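Local coordinates for SspB protein (Streptomyces clavuligerus, PDB 6LB9) that binds magnesium and probably takes part in the phosphorothioate modification of DNA, though its exact biochemical role is not settled, at residues Asn37-Leu42 and Ala82-Pro87; Gly108-Leu113 and Cys200-Leu205; Ala15-Phe20 and Val173-Lys178. All blocks are in the same frame, centred on the assembly; numbering follows the deposited sequence.

Overall arrangement
From the N terminus, the loop segment 15-20 comes first; its partner, 173-178 on helix 166-180, closes contact 3 only after 152 intervening residues. Contact 1 both opens and closes within that span, joining the loop 37-42 to strand 83-87. Contact 2 opens after contact 1 has closed, on helix 107-118, and ends at the 3-10 segment beyond helix 166-180, so contacts 2 and 3 cross along the chain. They also meet in space: Arg203 NE lies 2.9 Å from Lys178 O, a probable hydrogen bond. Contact 1 stands apart, its centre 26 Å from that of contact 2 and 23 Å from that of contact 3.

Contact 1. Residues Asn37-Leu42 and Ala82-Pro87; sequences NPEAFL and AMLSYP
Pro38 O accepts a hydrogen bond from Ser85 N at 3.0 Å, nearly straight at 171° on the hydrogen and in the carbonyl plane, on a lone pair of Pro38 O; this is the one hydrogen bond joining the loop 37-42 to strand 83-87. Beside it, Pro38 CA makes a CA-H...O contact of 3.2 Å with Ser85 O, so the proline meets both the N-H and the carbonyl of one strand residue. Pro38 CB also packs on two strand side chains: it lies 3.8 Å from Tyr86 CE2, oblique to that ring, and touches Leu84 CD2.

Three further side chains extend the contact. Leu42 crosses Leu84 at about a right angle, with Leu42 CD1 3.8 Å from Leu84 CD1. Glu39 instead runs alongside Leu84, and its aliphatic CG packs 4.0 Å from Leu84 CG. Phe41 meets Ser85 by its edge: Ser85 OG is 3.4 Å from Phe41 CD2 and near the ring plane, a position given by a chi1 of -74° that turns OG beside the backbone N of Ser85.

The shape that presents Pro38 O comes from a type I turn, Asn37 to Ala40. An Asx turn reinforces it: Glu39 N donates to Asn37 OD1 from 59° out of the plane of the Asn37 side-chain amide, not on a lone pair.

Strand 83-87 pairs through its other edge with strand 70-74, where Leu84 and Tyr86 bond to His73 and Arg71, so the loop flanks a two-stranded hairpin. Helices 24-34 and 57-66 pack on Phe41, and helix 339-348 on Tyr86.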
loop_
_atom_site.group_PDB
_atom_site.type_symbol
_atom_site.label_atom_id
_atom_site.label_comp_id
_atom_site.label_asym_id
_atom_site.label_seq_id
_atom_site.Cartn_x
_atom_site.Cartn_y
_atom_site.Cartn_z
ATOM N N ASN A 37 -13.923 -1.317 22.043
ATOM C CA ASN A 37 -13.153 -0.798 23.174
ATOM C C ASN A 37 -12.937 0.703 23.030
ATOM O O ASN A 37 -11.978 1.154 22.384
ATOM C CB ASN A 37 -11.810 -1.520 23.313
ATOM C CG ASN A 37 -11.074 -1.141 24.598
ATOM O OD1 ASN A 37 -11.602 -0.406 25.423
ATOM N ND2 ASN A 37 -9.843 -1.637 24.763
ATOM N N PRO A 38 -13.794 1.517 23.641
ATOM C CA PRO A 38 -13.572 2.976 23.599
ATOM C C PRO A 38 -12.240 3.405 24.201
ATOM O O PRO A 38 -11.802 4.540 23.966
ATOM C CB PRO A 38 -14.756 3.539 24.399
ATOM C CG PRO A 38 -15.290 2.368 25.204
ATOM C CD PRO A 38 -15.022 1.144 24.364
ATOM N N GLU A 39 -11.588 2.541 24.988
ATOM C CA GLU A 39 -10.305 2.861 25.584
ATOM C C GLU A 39 -9.143 2.217 24.835
ATOM O O GLU A 39 -8.061 2.068 25.408
ATOM C CB GLU A 39 -10.296 2.456 27.065
ATOM C CG GLU A 39 -11.275 3.239 27.931
ATOM C CD GLU A 39 -11.332 2.758 29.397
ATOM O OE1 GLU A 39 -12.267 1.995 29.746
ATOM O OE2 GLU A 39 -10.445 3.148 30.196
ATOM N N ALA A 40 -9.331 1.856 23.560
ATOM C CA ALA A 40 -8.279 1.142 22.835
ATOM C C ALA A 40 -6.945 1.896 22.850
ATOM O O ALA A 40 -5.881 1.267 22.889
ATOM C CB ALA A 40 -8.712 0.857 21.389
ATOM N N PHE A 41 -6.968 3.230 22.818
ATOM C CA PHE A 41 -5.727 3.996 22.724
ATOM C C PHE A 41 -5.190 4.443 24.079
ATOM O O PHE A 41 -4.088 5.004 24.138
ATOM C CB PHE A 41 -5.910 5.234 21.830
ATOM C CG PHE A 41 -6.412 4.909 20.450
ATOM C CD1 PHE A 41 -5.629 4.170 19.570
ATOM C CD2 PHE A 41 -7.670 5.324 20.039
ATOM C CE1 PHE A 41 -6.097 3.836 18.321
ATOM C CE2 PHE A 41 -8.149 4.998 18.779
ATOM C CZ PHE A 41 -7.362 4.258 17.917
ATOM N N LEU A 42 -5.934 4.209 25.156
ATOM C CA LEU A 42 -5.585 4.694 26.477
ATOM C C LEU A 42 -5.168 3.587 27.432
ATOM O O LEU A 42 -4.730 3.885 28.546
ATOM C CB LEU A 42 -6.780 5.445 27.091
ATOM C CG LEU A 42 -7.158 6.786 26.459
ATOM C CD1 LEU A 42 -8.577 7.177 26.864
ATOM C CD2 LEU A 42 -6.165 7.861 26.878
ATOM N N ALA A 82 -10.531 11.978 30.441
ATOM C CA ALA A 82 -9.914 11.262 29.331
ATOM C C ALA A 82 -10.864 11.180 28.144
ATOM O O ALA A 82 -12.051 10.868 28.293
ATOM C CB ALA A 82 -9.498 9.856 29.771
ATOM N N MET A 83 -10.334 11.456 26.959
ATOM C CA MET A 83 -11.123 11.474 25.736
ATOM C C MET A 83 -11.103 10.081 25.116
ATOM O O MET A 83 -10.077 9.649 24.576
ATOM C CB MET A 83 -10.575 12.527 24.778
ATOM C CG MET A 83 -10.861 13.951 25.220
ATOM S SD MET A 83 -12.568 14.376 24.835
ATOM C CE MET A 83 -12.369 15.144 23.224
ATOM N N LEU A 84 -12.237 9.385 25.186
ATOM C CA LEU A 84 -12.423 8.038 24.657
ATOM C C LEU A 84 -12.782 8.090 23.158
ATOM O O LEU A 84 -13.301 9.086 22.671
ATOM C CB LEU A 84 -13.528 7.335 25.455
ATOM C CG LEU A 84 -13.185 6.570 26.746
ATOM C CD1 LEU A 84 -12.257 7.341 27.666
ATOM C CD2 LEU A 84 -14.451 6.165 27.489
ATOM N N SER A 85 -12.519 6.996 22.428
ATOM C CA SER A 85 -12.695 6.960 20.974
ATOM C C SER A 85 -13.869 6.075 20.565
ATOM O O SER A 85 -14.121 5.035 21.178
ATOM C CB SER A 85 -11.433 6.454 20.267
ATOM O OG SER A 85 -10.391 7.413 20.263
ATOM N N TYR A 86 -14.571 6.480 19.505
ATOM C CA TYR A 86 -15.734 5.766 19.003
ATOM C C TYR A 86 -15.678 5.750 17.478
ATOM O O TYR A 86 -15.427 6.793 16.858
ATOM C CB TYR A 86 -17.044 6.405 19.497
ATOM C CG TYR A 86 -17.081 6.534 21.001
ATOM C CD1 TYR A 86 -16.478 7.605 21.628
ATOM C CD2 TYR A 86 -17.700 5.566 21.795
ATOM C CE1 TYR A 86 -16.481 7.722 22.998
ATOM C CE2 TYR A 86 -17.713 5.677 23.187
ATOM C CZ TYR A 86 -17.095 6.760 23.773
ATOM O OH TYR A 86 -17.092 6.912 25.140
ATOM N N PRO A 87 -15.899 4.599 16.856
ATOM C CA PRO A 87 -15.820 4.510 15.388
ATOM C C PRO A 87 -17.002 5.205 14.735
ATOM O O PRO A 87 -18.127 5.108 15.228
ATOM C CB PRO A 87 -15.857 2.998 15.125
ATOM C CG PRO A 87 -16.675 2.460 16.344
ATOM C CD PRO A 87 -16.310 3.338 17.498
#

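Contact 2. Residues Gly108-Leu113 and Cys200-Leu205; sequences GSLWLL and CPFREL
Leu205 sets its CD2 methyl over the five-membered ring of Trp111, 3.4 Å from the centroid of that ring and only 10° off the ring normal, which defines a CH-pi contact. The two side chains slide past each other in opposite directions. Leu205 CD1 reaches Trp111 CE3 at 4.1 Å, while Leu205 CB lies 3.9 Å from Trp111 CZ2. The CB of Trp111 is directed away from the 200-205 segment, but with CG anti to the carbonyl carbon (chi1 -75°) the ring comes back so that one face meets the leucine. NE1 is the ring atom nearest Leu205 CD2, while its N-H is hydrogen-bonded to Ser228 OG; Phe268 meets the indole roughly perpendicular.

In fold terms, a short 3-10 turn, 201-205, is laid against the long helix 107-118 with no hydrogen bond between them, so the junction is held by apolar packing. The CB of Leu110 is directed toward the 3-10 segment, and its side chain crosses Pro201 at about a right angle. With chi2 at 162° both of its methyls are brought to Pro201: Leu110 CD2 is 3.9 Å from Pro201 CB and Leu110 CD1 is 3.5 Å from Pro201 O. The same Leu110 CD2 lies over one face of the Phe202 ring, toward its rim, in a loose contact. Leu113 comes at that ring from its edge and in its plane, Leu113 CB 3.7 Å from Phe202 CZ, and these two side chains are likewise crossed. Phe202 CE1 also lies 3.4 Å from Leu110 O. The rings of Phe67 and Phe202 meet with their planes nearly parallel. At the interface between subunits, Arg203 pairs with Glu204 of the second subunit, and Glu204 with Arg203 of the second subunit, each through a salt bridge.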
loop_
_atom_site.group_PDB
_atom_site.type_symbol
_atom_site.label_atom_id
_atom_site.label_comp_id
_atom_site.label_asym_id
_atom_site.label_seq_id
_atom_site.Cartn_x
_atom_site.Cartn_y
_atom_site.Cartn_z
ATOM N N GLY A 108 -9.505 4.643 -5.600
ATOM C CA GLY A 108 -10.555 5.581 -5.228
ATOM C C GLY A 108 -10.785 5.680 -3.727
ATOM O O GLY A 108 -11.189 6.735 -3.218
ATOM N N SER A 109 -10.551 4.584 -2.997
ATOM C CA SER A 109 -10.648 4.637 -1.542
ATOM C C SER A 109 -9.586 5.550 -0.934
ATOM O O SER A 109 -9.848 6.237 0.055
ATOM C CB SER A 109 -10.538 3.228 -0.966
ATOM O OG SER A 109 -11.474 2.378 -1.592
ATOM N N LEU A 110 -8.390 5.601 -1.522
ATOM C CA LEU A 110 -7.365 6.510 -1.013
ATOM C C LEU A 110 -7.703 7.962 -1.342
ATOM O O LEU A 110 -7.603 8.833 -0.469
ATOM C CB LEU A 110 -5.994 6.116 -1.562
ATOM C CG LEU A 110 -5.641 4.678 -1.168
ATOM C CD1 LEU A 110 -4.529 4.127 -2.039
ATOM C CD2 LEU A 110 -5.247 4.638 0.299
ATOM N N TRP A 111 -8.118 8.244 -2.593
ATOM C CA TRP A 111 -8.651 9.565 -2.922
ATOM C C TRP A 111 -9.711 9.984 -1.904
ATOM O O TRP A 111 -9.705 11.116 -1.410
ATOM C CB TRP A 111 -9.244 9.566 -4.348
ATOM C CG TRP A 111 -8.187 9.574 -5.432
ATOM C CD1 TRP A 111 -7.847 8.534 -6.245
ATOM C CD2 TRP A 111 -7.301 10.654 -5.776
ATOM N NE1 TRP A 111 -6.826 8.898 -7.083
ATOM C CE2 TRP A 111 -6.460 10.187 -6.809
ATOM C CE3 TRP A 111 -7.130 11.959 -5.306
ATOM C CZ2 TRP A 111 -5.474 10.981 -7.392
ATOM C CZ3 TRP A 111 -6.137 12.752 -5.890
ATOM C CH2 TRP A 111 -5.332 12.260 -6.922
ATOM N N LEU A 112 -10.607 9.055 -1.558
ATOM C CA LEU A 112 -11.691 9.339 -0.628
ATOM C C LEU A 112 -11.150 9.659 0.764
ATOM O O LEU A 112 -11.570 10.632 1.404
ATOM C CB LEU A 112 -12.646 8.136 -0.581
ATOM C CG LEU A 112 -13.768 8.230 0.468
ATOM C CD1 LEU A 112 -14.765 9.306 0.085
ATOM C CD2 LEU A 112 -14.457 6.872 0.704
ATOM N N LEU A 113 -10.229 8.830 1.261
ATOM C CA LEU A 113 -9.631 9.110 2.560
ATOM C C LEU A 113 -8.957 10.478 2.555
ATOM O O LEU A 113 -9.089 11.248 3.514
ATOM C CB LEU A 113 -8.645 8.004 2.911
ATOM C CG LEU A 113 -9.330 6.740 3.421
ATOM C CD1 LEU A 113 -8.326 5.600 3.432
ATOM C CD2 LEU A 113 -9.895 6.994 4.822
ATOM N N CYS A 200 3.484 3.913 2.338
ATOM C CA CYS A 200 2.363 4.796 2.609
ATOM C C CYS A 200 1.530 4.768 1.340
ATOM O O CYS A 200 1.982 5.256 0.290
ATOM C CB CYS A 200 2.806 6.224 2.967
ATOM S SG CYS A 200 1.391 7.359 3.346
ATOM N N PRO A 201 0.316 4.217 1.391
ATOM C CA PRO A 201 -0.438 4.031 0.149
ATOM C C PRO A 201 -0.906 5.331 -0.489
ATOM O O PRO A 201 -1.279 5.306 -1.663
ATOM C CB PRO A 201 -1.619 3.142 0.574
ATOM C CG PRO A 201 -1.766 3.364 2.030
ATOM C CD PRO A 201 -0.368 3.634 2.558
ATOM N N PHE A 202 -0.881 6.469 0.218
ATOM C CA PHE A 202 -1.259 7.736 -0.417
ATOM C C PHE A 202 -0.252 8.203 -1.465
ATOM O O PHE A 202 -0.565 9.112 -2.240
ATOM C CB PHE A 202 -1.463 8.822 0.661
ATOM C CG PHE A 202 -2.681 8.571 1.512
ATOM C CD1 PHE A 202 -3.946 8.967 1.068
ATOM C CD2 PHE A 202 -2.580 7.866 2.691
ATOM C CE1 PHE A 202 -5.075 8.719 1.825
ATOM C CE2 PHE A 202 -3.706 7.599 3.461
ATOM C CZ PHE A 202 -4.948 8.021 3.032
ATOM N N ARG A 203 0.945 7.613 -1.492
ATOM C CA ARG A 203 1.953 7.950 -2.489
ATOM C C ARG A 203 1.511 7.561 -3.889
ATOM O O ARG A 203 1.966 8.161 -4.875
ATOM C CB ARG A 203 3.265 7.250 -2.144
ATOM C CG ARG A 203 3.870 7.723 -0.831
ATOM C CD ARG A 203 5.158 6.991 -0.535
ATOM N NE ARG A 203 5.690 7.439 0.740
ATOM C CZ ARG A 203 6.340 6.668 1.603
ATOM N NH1 ARG A 203 6.554 5.387 1.328
ATOM N NH2 ARG A 203 6.769 7.183 2.746
ATOM N N GLU A 204 0.634 6.558 -3.984
ATOM C CA GLU A 204 0.046 6.115 -5.248
ATOM C C GLU A 204 -0.808 7.181 -5.933
ATOM O O GLU A 204 -1.081 7.063 -7.135
ATOM C CB GLU A 204 -0.817 4.883 -4.988
ATOM C CG GLU A 204 -0.010 3.657 -4.689
ATOM C CD GLU A 204 -0.477 2.443 -5.476
ATOM O OE1 GLU A 204 -0.733 1.390 -4.853
ATOM O OE2 GLU A 204 -0.573 2.539 -6.721
ATOM N N LEU A 205 -1.266 8.200 -5.201
ATOM C CA LEU A 205 -2.111 9.218 -5.811
ATOM C C LEU A 205 -1.325 10.186 -6.696
ATOM O O LEU A 205 -1.946 10.990 -7.392
ATOM C CB LEU A 205 -2.863 10.003 -4.722
ATOM C CG LEU A 205 -3.724 9.232 -3.708
ATOM C CD1 LEU A 205 -4.436 10.203 -2.785
ATOM C CD2 LEU A 205 -4.731 8.329 -4.428
#

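Contact 3. Residues Ala15-Phe20 and Val173-Lys178; sequences ARHETF and VDCITK. With MG (magnesium ion), chain C.
Cys175 lays its SG over one face of the His17 imidazole, 4.0 Å from the ring centroid and 21° off the normal, while its CB approaches His17 CE1 at 3.6 Å. The opposite face carries Ala15 CA, so the ring is sandwiched between its own loop and helix 166-180. His17 reaches this place with chi1 of 46°, which puts CG between the backbone N and the carbonyl carbon and curls the ring back over the turn. There ND1 accepts Thr19 N at 2.8 Å, close to the ring plane, and NE2 is hydrogen-bonded to Asp172 OD1.

Lys178 crosses Thr19 at an oblique angle: bent at chi3, it brings NZ to Thr19 O at 2.9 Å, tilted 25° from the carbonyl plane. Replacing His17 by an alanine would probably leave Thr19 N and Asp172 without this ring partner and open a gap beside Cys175 SG.

The loop itself is made of two overlapping turns, type I from Ala15 to Glu18 and type I' from His17 to Phe20. Glu18 belongs to both; its CB is directed away from the helix, its chain is extended beyond CG, and its OE2 binds magnesium at 2.5 Å, with a water at the same distance from the ion. This chemistry is consistent with His17 and Thr19 fixing the loop on the helix, leaving Glu18 to bind the metal.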
loop_
_atom_site.group_PDB
_atom_site.type_symbol
_atom_site.label_atom_id
_atom_site.label_comp_id
_atom_site.label_asym_id
_atom_site.label_seq_id
_atom_site.Cartn_x
_atom_site.Cartn_y
_atom_site.Cartn_z
ATOM N N ALA A 15 1.370 18.343 14.541
ATOM C CA ALA A 15 2.446 17.393 14.842
ATOM C C ALA A 15 2.028 16.282 15.812
ATOM O O ALA A 15 2.880 15.617 16.390
ATOM C CB ALA A 15 3.692 18.116 15.396
ATOM N N ARG A 16 0.735 16.026 16.020
ATOM C CA ARG A 16 0.386 14.947 16.946
ATOM C C ARG A 16 0.774 13.579 16.392
ATOM O O ARG A 16 0.963 12.635 17.167
ATOM C CB ARG A 16 -1.105 14.992 17.269
ATOM C CG ARG A 16 -1.604 16.347 17.759
ATOM C CD ARG A 16 -1.398 16.511 19.243
ATOM N NE ARG A 16 -1.849 17.807 19.768
ATOM C CZ ARG A 16 -2.867 17.954 20.620
ATOM N NH1 ARG A 16 -3.560 16.889 21.036
ATOM N NH2 ARG A 16 -3.193 19.161 21.067
ATOM N N HIS A 17 0.896 13.461 15.065
ATOM C CA HIS A 17 1.364 12.259 14.394
ATOM C C HIS A 17 2.849 11.994 14.628
ATOM O O HIS A 17 3.327 10.932 14.226
ATOM C CB HIS A 17 1.116 12.407 12.893
ATOM C CG HIS A 17 1.541 13.742 12.376
ATOM N ND1 HIS A 17 2.862 14.070 12.178
ATOM C CD2 HIS A 17 0.828 14.861 12.092
ATOM C CE1 HIS A 17 2.944 15.318 11.745
ATOM N NE2 HIS A 17 1.723 15.821 11.692
ATOM N N GLU A 18 3.586 12.938 15.230
ATOM C CA GLU A 18 5.024 12.794 15.482
ATOM C C GLU A 18 5.797 12.467 14.198
ATOM O O GLU A 18 6.813 11.752 14.224
ATOM C CB GLU A 18 5.298 11.744 16.585
ATOM C CG GLU A 18 4.874 12.194 18.017
ATOM C CD GLU A 18 5.049 11.124 19.136
ATOM O OE1 GLU A 18 6.199 10.660 19.374
ATOM O OE2 GLU A 18 4.040 10.779 19.819
ATOM N N THR A 19 5.327 13.002 13.067
ATOM C CA THR A 19 5.894 12.835 11.727
ATOM C C THR A 19 5.763 11.418 11.182
ATOM O O THR A 19 6.413 11.096 10.182
ATOM C CB THR A 19 7.375 13.256 11.629
ATOM O OG1 THR A 19 8.208 12.304 12.307
ATOM C CG2 THR A 19 7.601 14.624 12.217
ATOM N N PHE A 20 4.956 10.559 11.801
ATOM C CA PHE A 20 4.599 9.285 11.184
ATOM C C PHE A 20 3.504 9.507 10.131
ATOM O O PHE A 20 2.420 10.019 10.451
ATOM C CB PHE A 20 4.112 8.300 12.243
ATOM C CG PHE A 20 5.202 7.733 13.107
ATOM C CD1 PHE A 20 6.278 7.059 12.541
ATOM C CD2 PHE A 20 5.134 7.848 14.494
ATOM C CE1 PHE A 20 7.277 6.505 13.355
ATOM C CE2 PHE A 20 6.132 7.301 15.313
ATOM C CZ PHE A 20 7.202 6.632 14.736
ATOM N N VAL A 173 4.974 19.433 7.969
ATOM C CA VAL A 173 5.370 19.556 6.564
ATOM C C VAL A 173 6.245 18.380 6.140
ATOM O O VAL A 173 6.111 17.863 5.020
ATOM C CB VAL A 173 6.064 20.915 6.337
ATOM C CG1 VAL A 173 6.797 20.942 5.008
ATOM C CG2 VAL A 173 5.032 22.068 6.439
ATOM N N ASP A 174 7.151 17.934 7.021
ATOM C CA ASP A 174 7.867 16.690 6.746
ATOM C C ASP A 174 6.895 15.547 6.540
ATOM O O ASP A 174 7.073 14.716 5.639
ATOM C CB ASP A 174 8.835 16.358 7.886
ATOM C CG ASP A 174 10.082 17.206 7.831
ATOM O OD1 ASP A 174 10.463 17.613 6.708
ATOM O OD2 ASP A 174 10.674 17.481 8.890
ATOM N N CYS A 175 5.835 15.512 7.343
ATOM C CA CYS A 175 4.935 14.383 7.262
ATOM C C CYS A 175 4.096 14.461 5.984
ATOM O O CYS A 175 3.858 13.440 5.338
ATOM C CB CYS A 175 4.063 14.337 8.512
ATOM S SG CYS A 175 2.909 12.932 8.593
ATOM N N ILE A 176 3.642 15.665 5.602
ATOM C CA ILE A 176 2.983 15.865 4.303
ATOM C C ILE A 176 3.852 15.290 3.186
ATOM O O ILE A 176 3.367 14.577 2.311
ATOM C CB ILE A 176 2.691 17.363 4.065
ATOM C CG1 ILE A 176 1.500 17.860 4.881
ATOM C CG2 ILE A 176 2.417 17.634 2.575
ATOM C CD1 ILE A 176 1.553 19.378 5.149
ATOM N N THR A 177 5.156 15.601 3.209
ATOM C CA THR A 177 6.078 15.120 2.175
ATOM C C THR A 177 6.140 13.592 2.131
ATOM O O THR A 177 6.053 12.992 1.055
ATOM C CB THR A 177 7.485 15.693 2.412
ATOM O OG1 THR A 177 7.435 17.122 2.439
ATOM C CG2 THR A 177 8.436 15.262 1.280
ATOM N N LYS A 178 6.338 12.945 3.287
ATOM C CA LYS A 178 6.465 11.482 3.309
ATOM C C LYS A 178 5.157 10.803 2.941
ATOM O O LYS A 178 5.157 9.663 2.460
ATOM C CB LYS A 178 6.902 10.986 4.696
ATOM C CG LYS A 178 8.268 11.464 5.139
ATOM C CD LYS A 178 8.772 10.673 6.347
ATOM C CE LYS A 178 8.090 11.083 7.615
ATOM N NZ LYS A 178 8.861 10.575 8.795
HETATM MG MG MG C . 3.989 9.179 21.758
HETATM O O HOH W 1 2.091 7.510 21.827
#